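Local coordinates for ATP-dependent zinc metalloprotease FtsH (Thermotoga maritima, PDB 4M8A), which probably acts as a processive ATP-dependent zinc metallopeptidase in quality control of integral membrane proteins, and is represented here by its periplasmic domain, at residues 13-18 with 36-41. Numbering follows the deposited sequence.
Sequences VQMVED and VYTKDG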
ATOM      1  N   VAL B  13     -10.050   9.440  -9.958  1.00 15.90           N
ATOM      2  CA  VAL B  13      -8.762   8.794  -9.721  1.00 17.71           C
ATOM      3  C   VAL B  13      -7.697   9.833  -9.371  1.00 18.63           C
ATOM      4  O   VAL B  13      -6.903   9.618  -8.447  1.00 21.71           O
ATOM      5  CB  VAL B  13      -8.339   7.905 -10.914  1.00 18.10           C
ATOM      6  CG1 VAL B  13      -6.941   7.389 -10.728  1.00 18.75           C
ATOM      7  CG2 VAL B  13      -9.324   6.752 -11.080  1.00 21.20           C
ATOM      8  N   GLN B  14      -7.721  10.963 -10.093  0.54 18.65           N
ATOM      9  CA  GLN B  14      -6.850  12.130  -9.853  0.54 18.97           C
ATOM     10  C   GLN B  14      -6.923  12.632  -8.407  0.54 18.06           C
ATOM     11  O   GLN B  14      -5.914  13.023  -7.807  0.54 19.64           O
ATOM     12  CB  GLN B  14      -7.218  13.289 -10.805  0.54 21.03           C
ATOM     13  CG  GLN B  14      -6.480  13.313 -12.148  0.54 20.57           C
ATOM     14  CD  GLN B  14      -7.048  14.305 -13.178  0.54 21.41           C
ATOM     15  OE1 GLN B  14      -7.984  15.060 -12.907  0.54 23.20           O
ATOM     16  NE2 GLN B  14      -6.471  14.290 -14.374  0.54 21.61           N
ATOM     17  N   MET B  15      -8.131  12.627  -7.860  1.00 19.13           N
ATOM     18  CA  MET B  15      -8.384  13.061  -6.484  1.00 19.48           C
ATOM     19  C   MET B  15      -7.897  12.053  -5.456  1.00 20.90           C
ATOM     20  O   MET B  15      -7.345  12.422  -4.415  1.00 22.08           O
ATOM     21  CB  MET B  15      -9.869  13.341  -6.279  1.00 19.15           C
ATOM     22  CG  MET B  15     -10.298  14.608  -6.947  1.00 25.92           C
ATOM     23  SD  MET B  15     -12.067  14.837  -6.834  1.00 31.17           S
ATOM     24  CE  MET B  15     -12.312  14.691  -5.077  1.00 31.21           C
ATOM     25  N   VAL B  16      -8.105  10.779  -5.751  1.00 19.20           N
ATOM     26  CA  VAL B  16      -7.610   9.724  -4.885  1.00 21.17           C
ATOM     27  C   VAL B  16      -6.079   9.766  -4.797  1.00 21.55           C
ATOM     28  O   VAL B  16      -5.506   9.660  -3.701  1.00 23.51           O
ATOM     29  CB  VAL B  16      -8.112   8.346  -5.362  1.00 22.38           C
ATOM     30  CG1 VAL B  16      -7.454   7.225  -4.567  1.00 22.84           C
ATOM     31  CG2 VAL B  16      -9.630   8.275  -5.238  1.00 21.26           C
ATOM     32  N   GLU B  17      -5.426   9.964  -5.940  1.00 24.35           N
ATOM     33  CA  GLU B  17      -3.967   9.894  -6.031  1.00 23.58           C
ATOM     34  C   GLU B  17      -3.253  11.130  -5.513  1.00 29.95           C
ATOM     35  O   GLU B  17      -2.046  11.082  -5.261  1.00 31.26           O
ATOM     36  CB  GLU B  17      -3.529   9.644  -7.478  1.00 24.40           C
ATOM     37  CG  GLU B  17      -4.005   8.335  -8.051  1.00 25.34           C
ATOM     38  CD  GLU B  17      -3.527   8.107  -9.476  1.00 28.65           C
ATOM     39  OE1 GLU B  17      -3.150   9.086 -10.165  1.00 30.95           O
ATOM     40  OE2 GLU B  17      -3.527   6.938  -9.914  1.00 32.22           O
ATOM     41  N   ASP B  18      -3.987  12.231  -5.375  1.00 27.90           N
ATOM     42  CA  ASP B  18      -3.417  13.483  -4.885  1.00 30.91           C
ATOM     43  C   ASP B  18      -2.675  13.248  -3.564  1.00 34.49           C
ATOM     44  O   ASP B  18      -3.222  12.646  -2.650  1.00 34.02           O
ATOM     45  CB  ASP B  18      -4.534  14.514  -4.699  1.00 41.49           C
ATOM     46  CG  ASP B  18      -4.022  15.938  -4.671  1.00 46.18           C
ATOM     47  OD1 ASP B  18      -2.933  16.168  -4.107  1.00 50.06           O
ATOM     48  OD2 ASP B  18      -4.712  16.827  -5.211  1.00 48.81           O
ATOM     49  N   VAL B  36     -18.728  10.433  -3.931  1.00 10.26           N
ATOM     50  CA  VAL B  36     -17.392  10.724  -3.433  1.00 11.27           C
ATOM     51  C   VAL B  36     -17.428  11.978  -2.556  1.00  9.36           C
ATOM     52  O   VAL B  36     -17.799  13.054  -3.004  1.00 13.19           O
ATOM     53  CB  VAL B  36     -16.413  10.924  -4.601  1.00 12.47           C
ATOM     54  CG1 VAL B  36     -15.011  11.230  -4.092  1.00 13.41           C
ATOM     55  CG2 VAL B  36     -16.421   9.697  -5.516  1.00 13.09           C
ATOM     56  N   TYR B  37     -17.056  11.817  -1.299  1.00 10.82           N
ATOM     57  CA  TYR B  37     -17.078  12.901  -0.330  1.00 11.32           C
ATOM     58  C   TYR B  37     -15.665  13.385  -0.059  1.00 10.51           C
ATOM     59  O   TYR B  37     -14.743  12.587   0.056  1.00 13.00           O
ATOM     60  CB  TYR B  37     -17.719  12.424   0.977  1.00 11.25           C
ATOM     61  CG  TYR B  37     -19.158  12.003   0.835  1.00 10.44           C
ATOM     62  CD1 TYR B  37     -19.497  10.723   0.376  1.00 10.90           C
ATOM     63  CD2 TYR B  37     -20.188  12.879   1.158  1.00 10.24           C
ATOM     64  CE1 TYR B  37     -20.827  10.341   0.249  1.00 12.80           C
ATOM     65  CE2 TYR B  37     -21.513  12.506   1.035  1.00 13.86           C
ATOM     66  CZ  TYR B  37     -21.831  11.241   0.573  1.00 12.99           C
ATOM     67  OH  TYR B  37     -23.162  10.878   0.436  1.00 17.56           O
ATOM     68  N   THR B  38     -15.509  14.692   0.070  1.00 14.86           N
ATOM     69  CA  THR B  38     -14.215  15.285   0.332  1.00 16.21           C
ATOM     70  C   THR B  38     -14.127  15.843   1.744  1.00 17.33           C
ATOM     71  O   THR B  38     -15.144  16.156   2.379  1.00 19.74           O
ATOM     72  CB  THR B  38     -13.893  16.412  -0.646  1.00 22.24           C
ATOM     73  OG1 THR B  38     -14.864  17.454  -0.499  1.00 20.73           O
ATOM     74  CG2 THR B  38     -13.902  15.905  -2.069  1.00 23.69           C
ATOM     75  N   LYS B  39     -12.897  15.984   2.222  1.00 19.13           N
ATOM     76  CA  LYS B  39     -12.654  16.503   3.560  1.00 22.61           C
ATOM     77  C   LYS B  39     -13.103  17.945   3.703  1.00 23.31           C
ATOM     78  O   LYS B  39     -13.365  18.396   4.821  1.00 27.23           O
ATOM     79  CB  LYS B  39     -11.176  16.368   3.921  1.00 23.34           C
ATOM     80  CG  LYS B  39     -10.718  14.920   3.977  1.00 25.63           C
ATOM     81  CD  LYS B  39      -9.284  14.779   4.462  1.00 27.50           C
ATOM     82  CE  LYS B  39      -8.865  13.310   4.445  1.00 30.55           C
ATOM     83  NZ  LYS B  39      -7.419  13.131   4.776  1.00 35.70           N
ATOM     84  N   ASP B  40     -13.184  18.669   2.585  1.00 20.11           N
ATOM     85  CA  ASP B  40     -13.657  20.052   2.614  1.00 21.33           C
ATOM     86  C   ASP B  40     -15.176  20.200   2.479  1.00 18.86           C
ATOM     87  O   ASP B  40     -15.685  21.316   2.333  1.00 23.31           O
ATOM     88  CB  ASP B  40     -12.913  20.934   1.598  1.00 25.92           C
ATOM     89  CG  ASP B  40     -13.161  20.545   0.146  1.00 35.00           C
ATOM     90  OD1 ASP B  40     -13.984  19.653  -0.148  1.00 32.90           O
ATOM     91  OD2 ASP B  40     -12.521  21.172  -0.728  1.00 40.07           O
ATOM     92  N   GLY B  41     -15.891  19.081   2.531  1.00 16.42           N
ATOM     93  CA  GLY B  41     -17.339  19.102   2.620  1.00 14.68           C
ATOM     94  C   GLY B  41     -18.064  19.250   1.301  1.00 15.78           C
ATOM     95  O   GLY B  41     -19.087  19.914   1.230  1.00 16.62           O
TER
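Met15 reaches out from helix 9-17 and rests its terminal methyl on Thr38, where strand 33-38 ends and turns back. This is helix-on-sheet packing in the alpha+beta periplasmic domain of FtsH, one face of a mixed four-stranded sheet meeting the first helix. The tight part is small: Met15 CE lies 3.6 Å from Thr38 CG2, the two side chains crossing at about a right angle. Val36, two residues back and so on the same face of the strand, adds a looser apolar contact, its CG1 4.5 Å from Met15 CE; a beta-branched valine is at home in a strand and, buried here, offers the helix a compact methyl. A methionine suits the span because its long, unbranched chain can bridge a backbone separation of 9.2 Å between the CA atoms of Met15 and Thr38. It runs extended about the CB-CG bond and folds at the CG-SD bond (chi3 54°). Leu7, Val22 and Val23 also pack against this side chain, extending the apolar surroundings.

No hydrogen bond joins the two segments. Val36 and Thr38 are buried, whereas Met15 stays partly exposed, and beyond the methyl contact the strand gives way to a type I turn from Thr38 to Gly41, with Lys39, Asp40 and Gly41 exposed and Gly41 N bonded to Thr38 O. Glycine fits the last position, where phi is positive at 84°.

Threonine suits the border because its two branches serve both sides. A chi1 of 62° puts the hydroxyl on the turn side and leaves CG2 for the methionine. OG1 approaches Asp40 OD1 at a suspiciously short 2.4 Å, a length that is doubtful; more soundly, Thr38 OG1 is hydrogen-bonded with the backbone N of Arg42.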